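Local coordinates for Sts-2 protein (Mus musculus, PDB 3D4I), which carries a histidine-phosphatase domain with acid-dependent phosphatase activity and, as a whole protein, probably interferes with CBL-mediated down-regulation of receptor tyrosine kinases, at residues A[124-128]-A[199-204]; A[127-131]-A[221-225]; A[156-160]-A[182-186]; A[89-94]-A[116-120]. All blocks are in the same frame, centred on the assembly; numbering follows the deposited sequence. Where two conformers were deposited one is given.

Interaction 4 joins strand 119-121, outermost within this chain, to strand 89-94 of the central sheet. Interaction 1 lies about 15 Å away, centre to centre, where neighbouring strand 196-201 ends. Val-200 N there comes 2.9 Å from Phe-93 O, probably hydrogen-bonded. Interaction 1 holds His-202, probably the family's second conserved active-site histidine. Interaction 2 shares Glu-127 and Trp-128 with it; its centre lies about 11 Å from that of interaction 1, nearer the surface. Interaction 3, on helix 172-187, touches both interaction 1 and interaction 4, with centres about 14 Å and 12 Å away. Interactions 2 and 4 do not touch; their nearest atoms are about 9 Å apart.

Interaction 1 (A[124-128]-A[199-204]); sequences GIFEW and IVSHSS
Ile-125 and Glu-127 run beside Ser-201 and His-202, with the CA of Glu-127 6.0 Å from the CA of His-202. Segment 124-128 is irregular here, while segment 199-204 leaves its strand after Ser-201. Ser-201 OG donates to Ile-125 O at 2.7 Å, in the carbonyl plane. Two residues earlier on the strand, Ile-199 CG2 meets Ile-125 CD1 at 3.6 Å.

The His-202 ring is packed on by Glu-127, whose CB lies over the ring centre, 3.7 Å from the centroid, in a CH-pi contact. The Glu-127 chain then bends at chi2 (65°), which carries the carboxylate past the ring to Ser-204. Ser-204 OG donates a hydrogen bond to Glu-127 OE1 at 2.7 Å, from above the carboxylate plane. The same oxygen takes Trp-128 N on its anti lone pair. Glu-127 OE2 and His-202 ND1 share a water, and His-202 NE2 bonds Ser-95 OG. An alanine in place of Glu-127 would probably leave Ser-204 OG and Trp-128 N without this acceptor and the bridging water without its carboxylate. His-202, just past the end of a central parallel strand, is probably the second conserved histidine of the histidine phosphatase active site.

Arg-178 of helix 172-187 binds the carbonyls of Gly-124, Phe-126 and Glu-127. Strand 196-201 runs between strands 89-94 and 11-16, and helix 98-111 packs against Val-200 and His-202.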
loop_
_atom_site.group_PDB
_atom_site.type_symbol
_atom_site.label_atom_id
_atom_site.label_comp_id
_atom_site.label_asym_id
_atom_site.label_seq_id
_atom_site.Cartn_x
_atom_site.Cartn_y
_atom_site.Cartn_z
ATOM N N GLY A 124 17.591 -19.961 11.335
ATOM C CA GLY A 124 18.721 -19.234 11.914
ATOM C C GLY A 124 18.636 -17.716 11.751
ATOM O O GLY A 124 19.371 -16.981 12.417
ATOM N N ILE A 125 17.724 -17.244 10.899
ATOM C CA ILE A 125 17.472 -15.795 10.779
ATOM C C ILE A 125 16.085 -15.398 11.299
ATOM O O ILE A 125 15.592 -14.319 10.989
ATOM C CB ILE A 125 17.721 -15.237 9.314
ATOM C CG1 ILE A 125 16.719 -15.831 8.302
ATOM C CG2 ILE A 125 19.204 -15.454 8.924
ATOM C CD1 ILE A 125 16.902 -15.379 6.799
ATOM N N PHE A 126 15.466 -16.283 12.099
ATOM C CA PHE A 126 14.249 -15.935 12.816
ATOM C C PHE A 126 14.533 -14.826 13.837
ATOM O O PHE A 126 15.696 -14.542 14.160
ATOM C CB PHE A 126 13.664 -17.169 13.503
ATOM C CG PHE A 126 12.333 -16.927 14.171
ATOM C CD1 PHE A 126 11.205 -16.603 13.420
ATOM C CD2 PHE A 126 12.210 -17.052 15.542
ATOM C CE1 PHE A 126 9.978 -16.382 14.034
ATOM C CE2 PHE A 126 10.993 -16.842 16.173
ATOM C CZ PHE A 126 9.863 -16.519 15.407
ATOM N N GLU A 127 13.472 -14.190 14.329
ATOM C CA GLU A 127 13.575 -13.172 15.369
ATOM C C GLU A 127 14.260 -13.713 16.627
ATOM O O GLU A 127 14.210 -14.915 16.898
ATOM C CB GLU A 127 12.145 -12.667 15.697
ATOM C CG GLU A 127 12.040 -11.550 16.729
ATOM C CD GLU A 127 12.688 -10.268 16.252
ATOM O OE1 GLU A 127 13.900 -10.129 16.449
ATOM O OE2 GLU A 127 11.979 -9.404 15.675
ATOM N N TRP A 128 14.921 -12.841 17.385
ATOM C CA TRP A 128 15.418 -13.191 18.720
ATOM C C TRP A 128 14.261 -13.726 19.558
ATOM O O TRP A 128 13.233 -13.060 19.659
ATOM C CB TRP A 128 16.024 -11.946 19.385
ATOM C CG TRP A 128 16.664 -12.150 20.771
ATOM C CD1 TRP A 128 17.063 -13.321 21.342
ATOM C CD2 TRP A 128 17.038 -11.115 21.683
ATOM N NE1 TRP A 128 17.628 -13.084 22.578
ATOM C CE2 TRP A 128 17.634 -11.734 22.805
ATOM C CE3 TRP A 128 16.914 -9.714 21.668
ATOM C CZ2 TRP A 128 18.078 -11.004 23.920
ATOM C CZ3 TRP A 128 17.380 -8.986 22.785
ATOM C CH2 TRP A 128 17.949 -9.632 23.878
ATOM N N ILE A 199 17.803 -11.679 2.022
ATOM C CA ILE A 199 17.633 -12.208 3.353
ATOM C C ILE A 199 16.373 -11.513 3.886
ATOM O O ILE A 199 16.426 -10.366 4.307
ATOM C CB ILE A 199 18.856 -11.884 4.285
ATOM C CG1 ILE A 199 20.198 -12.411 3.703
ATOM C CG2 ILE A 199 18.622 -12.380 5.718
ATOM C CD1 ILE A 199 20.274 -13.894 3.458
ATOM N N VAL A 200 15.240 -12.207 3.839
ATOM C CA VAL A 200 13.960 -11.581 4.171
ATOM C C VAL A 200 13.609 -11.980 5.590
ATOM O O VAL A 200 13.328 -13.157 5.867
ATOM C CB VAL A 200 12.834 -12.038 3.226
ATOM C CG1 VAL A 200 11.513 -11.292 3.584
ATOM C CG2 VAL A 200 13.231 -11.784 1.750
ATOM N N SER A 201 13.643 -11.008 6.490
ATOM C CA SER A 201 13.685 -11.319 7.919
ATOM C C SER A 201 13.056 -10.181 8.711
ATOM O O SER A 201 12.125 -9.511 8.219
ATOM C CB SER A 201 15.150 -11.601 8.326
ATOM O OG SER A 201 15.253 -12.022 9.679
ATOM N N HIS A 202 13.573 -9.967 9.918
ATOM C CA HIS A 202 13.015 -9.107 10.945
ATOM C C HIS A 202 13.874 -7.868 11.082
ATOM O O HIS A 202 14.981 -7.838 10.560
ATOM C CB HIS A 202 13.003 -9.875 12.277
ATOM C CG HIS A 202 12.260 -11.178 12.189
ATOM N ND1 HIS A 202 10.898 -11.273 12.395
ATOM C CD2 HIS A 202 12.676 -12.416 11.835
ATOM C CE1 HIS A 202 10.517 -12.530 12.215
ATOM N NE2 HIS A 202 11.575 -13.240 11.856
ATOM N N SER A 203 13.371 -6.848 11.773
ATOM C CA SER A 203 14.138 -5.606 11.955
ATOM C C SER A 203 15.505 -5.918 12.573
ATOM O O SER A 203 16.516 -5.380 12.153
ATOM C CB SER A 203 13.367 -4.636 12.840
ATOM O OG SER A 203 12.247 -4.117 12.136
ATOM N N SER A 204 15.517 -6.806 13.557
ATOM C CA SER A 204 16.781 -7.225 14.201
ATOM C C SER A 204 17.875 -7.691 13.225
ATOM O O SER A 204 19.080 -7.456 13.458
ATOM C CB SER A 204 16.493 -8.346 15.192
ATOM O OG SER A 204 15.648 -9.304 14.611
HETATM O O HOH W 1 16.602 -11.759 13.343
HETATM O O HOH W 2 13.101 -7.122 15.315
HETATM O O HOH W 3 9.586 -9.344 13.958
#

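Interaction 2 (A[127-131]-A[221-225]); sequences EWMKW and CGDFA
Trp-131 and Phe-224 meet because their first torsions send both rings between loop and helix. Trp-131 has CG anti to its carbonyl carbon (chi1 -62°), which sets CG beside the backbone N and brings the six-membered ring to the Phe-224 rim. Phe-224 has CG anti to the backbone N (chi1 163°), which points its ring from helix 221-229 toward the loop. The two rings are nearly parallel, with planes 8° apart, yet they meet rim to rim and do not stack. Trp-131 CH2 comes within 3.5 Å of Phe-224 CE2. Trp-131 CZ2 touches Ala-225 CB more loosely, at 4.3 Å.

Trp-128 supplies the second ring of the loop. Its CE3 lies at the edge of the Phe-224 ring, 4.2 Å from CE2. Its far corner meets the first turn of the helix: CH2 is 3.7 Å from Cys-221 SG, an oblique sulfur-aromatic contact. The two tryptophans meet edge to face, with Trp-128 CE3 above the Trp-131 plane. The 3-10 segment 129-130 brings them together, and Trp-131 N bonds back to Trp-128 O. Tyr-175 stacks on the Trp-128 ring, and Trp-128 NE1 donates to Glu-170 O.

The contact ties the loop between strand 119-121 and helix 143-148 to the start of helix 221-229. Every touching atom is carbon or sulfur. Ring shape and dispersion therefore hold loop to helix, and the polar grip on the loop comes from elsewhere.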
loop_
_atom_site.group_PDB
_atom_site.type_symbol
_atom_site.label_atom_id
_atom_site.label_comp_id
_atom_site.label_asym_id
_atom_site.label_seq_id
_atom_site.Cartn_x
_atom_site.Cartn_y
_atom_site.Cartn_z
ATOM N N GLU A 127 13.472 -14.190 14.329
ATOM C CA GLU A 127 13.575 -13.172 15.369
ATOM C C GLU A 127 14.260 -13.713 16.627
ATOM O O GLU A 127 14.210 -14.915 16.898
ATOM C CB GLU A 127 12.145 -12.667 15.697
ATOM C CG GLU A 127 12.040 -11.550 16.729
ATOM C CD GLU A 127 12.688 -10.268 16.252
ATOM O OE1 GLU A 127 13.900 -10.129 16.449
ATOM O OE2 GLU A 127 11.979 -9.404 15.675
ATOM N N TRP A 128 14.921 -12.841 17.385
ATOM C CA TRP A 128 15.418 -13.191 18.720
ATOM C C TRP A 128 14.261 -13.726 19.558
ATOM O O TRP A 128 13.233 -13.060 19.659
ATOM C CB TRP A 128 16.024 -11.946 19.385
ATOM C CG TRP A 128 16.664 -12.150 20.771
ATOM C CD1 TRP A 128 17.063 -13.321 21.342
ATOM C CD2 TRP A 128 17.038 -11.115 21.683
ATOM N NE1 TRP A 128 17.628 -13.084 22.578
ATOM C CE2 TRP A 128 17.634 -11.734 22.805
ATOM C CE3 TRP A 128 16.914 -9.714 21.668
ATOM C CZ2 TRP A 128 18.078 -11.004 23.920
ATOM C CZ3 TRP A 128 17.380 -8.986 22.785
ATOM C CH2 TRP A 128 17.949 -9.632 23.878
ATOM N N MET A 129 14.435 -14.913 20.165
ATOM C CA MET A 129 13.336 -15.612 20.876
ATOM C C MET A 129 12.802 -14.842 22.067
ATOM O O MET A 129 11.658 -15.025 22.465
ATOM C CB MET A 129 13.768 -17.025 21.318
ATOM C CG MET A 129 14.103 -17.962 20.152
ATOM S SD MET A 129 12.621 -18.417 19.221
ATOM C CE MET A 129 11.822 -19.469 20.462
ATOM N N LYS A 130 13.655 -13.995 22.634
ATOM C CA LYS A 130 13.288 -13.038 23.671
ATOM C C LYS A 130 12.038 -12.240 23.303
ATOM O O LYS A 130 11.268 -11.876 24.186
ATOM C CB LYS A 130 14.455 -12.062 23.873
ATOM C CG LYS A 130 14.239 -10.942 24.900
ATOM C CD LYS A 130 14.346 -11.461 26.312
ATOM C CE LYS A 130 15.790 -11.709 26.712
ATOM N NZ LYS A 130 15.867 -12.253 28.109
ATOM N N TRP A 131 11.857 -11.964 22.008
ATOM C CA TRP A 131 10.759 -11.118 21.546
ATOM C C TRP A 131 9.616 -11.884 20.904
ATOM O O TRP A 131 8.739 -11.278 20.286
ATOM C CB TRP A 131 11.279 -10.034 20.589
ATOM C CG TRP A 131 12.247 -9.129 21.260
ATOM C CD1 TRP A 131 12.287 -8.810 22.601
ATOM C CD2 TRP A 131 13.321 -8.416 20.645
ATOM N NE1 TRP A 131 13.318 -7.940 22.844
ATOM C CE2 TRP A 131 13.967 -7.681 21.660
ATOM C CE3 TRP A 131 13.797 -8.319 19.323
ATOM C CZ2 TRP A 131 15.062 -6.853 21.402
ATOM C CZ3 TRP A 131 14.897 -7.491 19.068
ATOM C CH2 TRP A 131 15.511 -6.766 20.108
ATOM N N CYS A 221 23.616 -4.770 23.621
ATOM C CA CYS A 221 22.210 -5.149 23.479
ATOM C C CYS A 221 21.247 -3.970 23.453
ATOM O O CYS A 221 20.318 -3.960 22.648
ATOM C CB CYS A 221 21.805 -6.113 24.589
ATOM S SG CYS A 221 20.110 -6.699 24.431
ATOM N N GLY A 222 21.459 -3.001 24.352
ATOM C CA GLY A 222 20.593 -1.814 24.475
ATOM C C GLY A 222 20.650 -0.940 23.241
ATOM O O GLY A 222 19.638 -0.433 22.772
ATOM N N ASP A 223 21.864 -0.782 22.723
ATOM C CA ASP A 223 22.145 -0.095 21.478
ATOM C C ASP A 223 21.463 -0.792 20.295
ATOM O O ASP A 223 20.868 -0.136 19.433
ATOM C CB ASP A 223 23.671 -0.052 21.302
ATOM C CG ASP A 223 24.318 1.044 22.122
ATOM O OD1 ASP A 223 23.674 2.099 22.332
ATOM O OD2 ASP A 223 25.472 0.854 22.555
ATOM N N PHE A 224 21.547 -2.119 20.270
ATOM C CA PHE A 224 20.890 -2.944 19.229
ATOM C C PHE A 224 19.359 -2.729 19.291
ATOM O O PHE A 224 18.736 -2.392 18.293
ATOM C CB PHE A 224 21.313 -4.398 19.439
ATOM C CG PHE A 224 20.460 -5.434 18.738
ATOM C CD1 PHE A 224 20.658 -5.730 17.392
ATOM C CD2 PHE A 224 19.530 -6.184 19.460
ATOM C CE1 PHE A 224 19.877 -6.719 16.755
ATOM C CE2 PHE A 224 18.755 -7.181 18.832
ATOM C CZ PHE A 224 18.941 -7.438 17.481
ATOM N N ALA A 225 18.781 -2.852 20.481
ATOM C CA ALA A 225 17.325 -2.726 20.640
ATOM C C ALA A 225 16.788 -1.352 20.195
ATOM O O ALA A 225 15.738 -1.248 19.533
ATOM C CB ALA A 225 16.929 -3.060 22.088
#

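Interaction 3 (A[156-160]-A[182-186]); sequences DYRPA and SMGQI
Ala-160 packs tightly on helix 172-187, between Ser-182 and Gln-185. Its CB lies 3.7 Å from Ser-182 CA and 3.6 Å from Gln-185 CD. The CA atoms of Ala-160 and Ser-182 are only 5.2 Å apart, so the small methyl group lets the loop backbone come right down on the helix. Gln-185 and Ser-182 are one turn apart, and the methyl group touches both.

Gln-185 extends along the loop, with CG anti to the backbone N (chi1 167°) and the chain straight beyond it. Its amide thus reaches past Ala-160 to the carbonyl of Arg-158, two residues back. There NE2 makes a weak hydrogen bond to Arg-158 O, 2.9 Å long but bent to 124° at the hydrogen. Ala-160 N is also close, 3.1 Å from Gln-185 NE2, but both are donors and do not bond. Ala-160 N is satisfied instead by Glu-122 OE1, which also takes Tyr-157 OH.

The helix belongs to the alpha/beta fold of the histidine phosphatases. Its inner side, with Met-183 and Ile-186, packs on Ile-199 of strand 196-201, while Gln-185 turns to the loop.

Toward the helix Tyr-157 is looser. Its OH stands 3.8 Å from Gln-185 NE2, with ring and amide planes 77° apart, and 4.4 Å from Ile-186 CG1. The solvent side belongs to Arg-158, which gives the helix little beyond its carbonyl, because its exposed side chain leads away.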
loop_
_atom_site.group_PDB
_atom_site.type_symbol
_atom_site.label_atom_id
_atom_site.label_comp_id
_atom_site.label_asym_id
_atom_site.label_seq_id
_atom_site.Cartn_x
_atom_site.Cartn_y
_atom_site.Cartn_z
ATOM N N ASP A 156 14.696 -29.240 -0.237
ATOM C CA ASP A 156 16.047 -29.789 -0.134
ATOM C C ASP A 156 16.954 -28.984 0.767
ATOM O O ASP A 156 18.026 -29.468 1.159
ATOM C CB ASP A 156 16.717 -29.869 -1.509
ATOM C CG ASP A 156 16.004 -30.795 -2.456
ATOM O OD1 ASP A 156 15.390 -31.788 -1.986
ATOM O OD2 ASP A 156 16.073 -30.530 -3.681
ATOM N N TYR A 157 16.553 -27.750 1.084
ATOM C CA TYR A 157 17.419 -26.864 1.847
ATOM C C TYR A 157 17.632 -27.426 3.236
ATOM O O TYR A 157 16.686 -27.909 3.865
ATOM C CB TYR A 157 16.860 -25.428 1.918
ATOM C CG TYR A 157 17.749 -24.485 2.689
ATOM C CD1 TYR A 157 19.058 -24.242 2.273
ATOM C CD2 TYR A 157 17.291 -23.844 3.836
ATOM C CE1 TYR A 157 19.887 -23.398 2.977
ATOM C CE2 TYR A 157 18.117 -22.976 4.549
ATOM C CZ TYR A 157 19.418 -22.766 4.107
ATOM O OH TYR A 157 20.244 -21.929 4.800
ATOM N N ARG A 158 18.882 -27.384 3.690
ATOM C CA ARG A 158 19.233 -27.846 5.015
ATOM C C ARG A 158 19.669 -26.653 5.836
ATOM O O ARG A 158 20.805 -26.201 5.696
ATOM C CB ARG A 158 20.359 -28.888 4.941
ATOM C CG ARG A 158 19.960 -30.140 4.192
ATOM C CD ARG A 158 19.580 -31.241 5.147
ATOM N NE ARG A 158 20.399 -32.430 4.877
ATOM C CZ ARG A 158 21.610 -32.644 5.394
ATOM N NH1 ARG A 158 22.161 -31.761 6.223
ATOM N NH2 ARG A 158 22.272 -33.747 5.083
ATOM N N PRO A 159 18.768 -26.148 6.707
ATOM C CA PRO A 159 19.023 -24.882 7.387
ATOM C C PRO A 159 20.210 -24.989 8.318
ATOM O O PRO A 159 20.499 -26.087 8.828
ATOM C CB PRO A 159 17.725 -24.627 8.181
ATOM C CG PRO A 159 17.115 -25.981 8.376
ATOM C CD PRO A 159 17.485 -26.752 7.124
ATOM N N ALA A 160 20.909 -23.869 8.509
ATOM C CA ALA A 160 22.001 -23.769 9.480
ATOM C C ALA A 160 21.520 -24.027 10.896
ATOM O O ALA A 160 22.242 -24.608 11.707
ATOM C CB ALA A 160 22.661 -22.404 9.400
ATOM N N SER A 182 24.647 -18.678 10.804
ATOM C CA SER A 182 23.736 -18.849 9.676
ATOM C C SER A 182 24.194 -18.061 8.469
ATOM O O SER A 182 24.162 -18.576 7.359
ATOM C CB SER A 182 22.297 -18.469 10.069
ATOM O OG SER A 182 21.912 -19.208 11.217
ATOM N N MET A 183 24.596 -16.806 8.682
ATOM C CA MET A 183 25.117 -15.973 7.605
ATOM C C MET A 183 26.393 -16.591 7.028
ATOM O O MET A 183 26.583 -16.579 5.813
ATOM C CB MET A 183 25.380 -14.545 8.079
ATOM C CG MET A 183 24.081 -13.695 8.293
ATOM S SD MET A 183 22.853 -13.863 6.959
ATOM C CE MET A 183 23.640 -13.028 5.597
ATOM N N GLY A 184 27.249 -17.129 7.900
ATOM C CA GLY A 184 28.406 -17.925 7.455
ATOM C C GLY A 184 28.048 -19.029 6.480
ATOM O O GLY A 184 28.686 -19.167 5.425
ATOM N N GLN A 185 27.041 -19.835 6.825
ATOM C CA GLN A 185 26.586 -20.924 5.951
ATOM C C GLN A 185 25.958 -20.396 4.662
ATOM O O GLN A 185 26.182 -20.944 3.583
ATOM C CB GLN A 185 25.626 -21.866 6.687
ATOM C CG GLN A 185 24.869 -22.839 5.784
ATOM C CD GLN A 185 24.191 -23.996 6.548
ATOM O OE1 GLN A 185 24.796 -24.614 7.429
ATOM N NE2 GLN A 185 22.937 -24.295 6.187
ATOM N N ILE A 186 25.187 -19.321 4.773
ATOM C CA ILE A 186 24.552 -18.718 3.608
ATOM C C ILE A 186 25.608 -18.269 2.592
ATOM O O ILE A 186 25.491 -18.570 1.404
ATOM C CB ILE A 186 23.594 -17.548 4.015
ATOM C CG1 ILE A 186 22.370 -18.114 4.751
ATOM C CG2 ILE A 186 23.148 -16.751 2.801
ATOM C CD1 ILE A 186 21.446 -17.061 5.334
#

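Interaction 4 (A[89-94]-A[116-120]); sequences VTAVFA and KLKIR
Arg-120 pairs with Phe-93 in parallel register, and the backbone bonds on both sides of Phe-93 fix the match. Arg-120 N donates to Val-92 O at 2.9 Å, nearly straight at 172°. Ala-94 N donates to Arg-120 O, also at 2.9 Å. The same carbonyl oxygen receives a CA-H...O contact from Phe-93.

From the backbone, the Arg-120 side chain climbs over the Phe-93 ring. CB touches ring atom CD2 of Phe-93 at 3.6 Å. CG stays near Val-92 O, and the chain bends there at chi2 (147°). CD comes to rest over the ring face, toward the rim and 4.0 Å from the Phe-93 centroid, in a CH-pi contact. NE looks to Asp-154 in a long, weak ion pair. At the tip, NH1 meets Phe-93 CZ at 3.7 Å and Ala-91 CB at 3.9 Å, with the guanidinium tilted 46° to the ring. A serine in place of Phe-93 would probably leave the arginine methylenes without their aromatic floor and the guanidinium freer to swing.

The sheet face bearing Val-92 and Ile-119 is covered by helix 98-111. Ahead of the strand, Leu-117 CD2 packs 3.5 Å from Thr-90 O. A water bridges Val-92 N and Lys-118 O, where the two backbones do not bond directly. Strand 119-121 is the outermost of its sheet within this chain. Strand 89-94, helix 98-111 and strand 119-121 form a beta-alpha-beta crossover unit, as expected in the alpha/beta fold of histidine phosphatases.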
loop_
_atom_site.group_PDB
_atom_site.type_symbol
_atom_site.label_atom_id
_atom_site.label_comp_id
_atom_site.label_asym_id
_atom_site.label_seq_id
_atom_site.Cartn_x
_atom_site.Cartn_y
_atom_site.Cartn_z
ATOM N N VAL A 89 19.099 -10.999 -8.999
ATOM C CA VAL A 89 18.816 -11.711 -7.759
ATOM C C VAL A 89 18.982 -13.206 -8.020
ATOM O O VAL A 89 18.351 -13.742 -8.938
ATOM C CB VAL A 89 17.365 -11.430 -7.255
ATOM C CG1 VAL A 89 17.034 -12.274 -6.030
ATOM C CG2 VAL A 89 17.175 -9.947 -6.977
ATOM N N THR A 90 19.802 -13.871 -7.202
ATOM C CA THR A 90 20.176 -15.275 -7.412
ATOM C C THR A 90 19.721 -16.242 -6.332
ATOM O O THR A 90 19.788 -17.459 -6.501
ATOM C CB THR A 90 21.714 -15.412 -7.558
ATOM O OG1 THR A 90 22.352 -14.921 -6.373
ATOM C CG2 THR A 90 22.196 -14.604 -8.735
ATOM N N ALA A 91 19.301 -15.718 -5.186
ATOM C CA ALA A 91 18.898 -16.573 -4.091
ATOM C C ALA A 91 18.083 -15.775 -3.089
ATOM O O ALA A 91 18.230 -14.562 -2.987
ATOM C CB ALA A 91 20.104 -17.209 -3.413
ATOM N N VAL A 92 17.203 -16.478 -2.382
ATOM C CA VAL A 92 16.438 -15.883 -1.304
ATOM C C VAL A 92 16.230 -16.827 -0.146
ATOM O O VAL A 92 15.845 -18.001 -0.304
ATOM C CB VAL A 92 15.159 -15.041 -1.736
ATOM C CG1 VAL A 92 14.977 -14.892 -3.238
ATOM C CG2 VAL A 92 13.877 -15.410 -0.991
ATOM N N PHE A 93 16.587 -16.293 1.012
ATOM C CA PHE A 93 16.418 -16.948 2.275
ATOM C C PHE A 93 15.370 -16.156 3.044
ATOM O O PHE A 93 15.312 -14.916 2.925
ATOM C CB PHE A 93 17.745 -16.971 3.027
ATOM C CG PHE A 93 18.825 -17.742 2.323
ATOM C CD1 PHE A 93 19.530 -17.164 1.268
ATOM C CD2 PHE A 93 19.133 -19.053 2.698
ATOM C CE1 PHE A 93 20.528 -17.884 0.582
ATOM C CE2 PHE A 93 20.145 -19.769 2.034
ATOM C CZ PHE A 93 20.836 -19.181 0.977
ATOM N N ALA A 94 14.524 -16.857 3.795
ATOM C CA ALA A 94 13.526 -16.181 4.622
ATOM C C ALA A 94 13.462 -16.812 6.000
ATOM O O ALA A 94 13.600 -18.029 6.145
ATOM C CB ALA A 94 12.131 -16.261 3.955
ATOM N N LYS A 116 11.484 -19.655 -10.710
ATOM C CA LYS A 116 12.906 -19.889 -10.918
ATOM C C LYS A 116 13.632 -20.120 -9.595
ATOM O O LYS A 116 14.399 -21.069 -9.472
ATOM C CB LYS A 116 13.545 -18.729 -11.699
ATOM C CG LYS A 116 15.037 -18.862 -11.897
ATOM C CD LYS A 116 15.598 -17.728 -12.745
ATOM C CE LYS A 116 17.134 -17.686 -12.684
ATOM N NZ LYS A 116 17.789 -18.877 -13.307
ATOM N N LEU A 117 13.387 -19.263 -8.605
ATOM C CA LEU A 117 14.072 -19.383 -7.322
ATOM C C LEU A 117 13.158 -19.937 -6.247
ATOM O O LEU A 117 12.037 -19.454 -6.084
ATOM C CB LEU A 117 14.615 -18.022 -6.879
ATOM C CG LEU A 117 15.510 -17.287 -7.872
ATOM C CD1 LEU A 117 15.932 -15.914 -7.334
ATOM C CD2 LEU A 117 16.742 -18.143 -8.187
ATOM N N LYS A 118 13.647 -20.924 -5.505
ATOM C CA LYS A 118 12.941 -21.424 -4.342
ATOM C C LYS A 118 13.343 -20.658 -3.098
ATOM O O LYS A 118 14.526 -20.336 -2.900
ATOM C CB LYS A 118 13.225 -22.917 -4.100
ATOM C CG LYS A 118 13.063 -23.812 -5.307
ATOM C CD LYS A 118 13.017 -25.279 -4.894
ATOM C CE LYS A 118 13.285 -26.170 -6.087
ATOM N NZ LYS A 118 12.287 -25.949 -7.182
ATOM N N ILE A 119 12.363 -20.411 -2.237
ATOM C CA ILE A 119 12.605 -19.735 -0.975
ATOM C C ILE A 119 13.241 -20.717 -0.027
ATOM O O ILE A 119 12.670 -21.777 0.248
ATOM C CB ILE A 119 11.304 -19.168 -0.362
ATOM C CG1 ILE A 119 10.690 -18.091 -1.281
ATOM C CG2 ILE A 119 11.562 -18.632 1.065
ATOM C CD1 ILE A 119 9.189 -17.834 -1.024
ATOM N N ARG A 120 14.422 -20.360 0.473
ATOM C CA ARG A 120 15.118 -21.182 1.446
ATOM C C ARG A 120 14.754 -20.733 2.843
ATOM O O ARG A 120 15.160 -19.651 3.274
ATOM C CB ARG A 120 16.621 -21.091 1.224
ATOM C CG ARG A 120 17.041 -21.917 0.026
ATOM C CD ARG A 120 18.212 -21.316 -0.697
ATOM N NE ARG A 120 18.719 -22.249 -1.700
ATOM C CZ ARG A 120 19.790 -22.033 -2.450
ATOM N NH1 ARG A 120 20.469 -20.904 -2.332
ATOM N NH2 ARG A 120 20.179 -22.958 -3.320
HETATM O O HOH W 4 16.927 -19.408 -3.350
#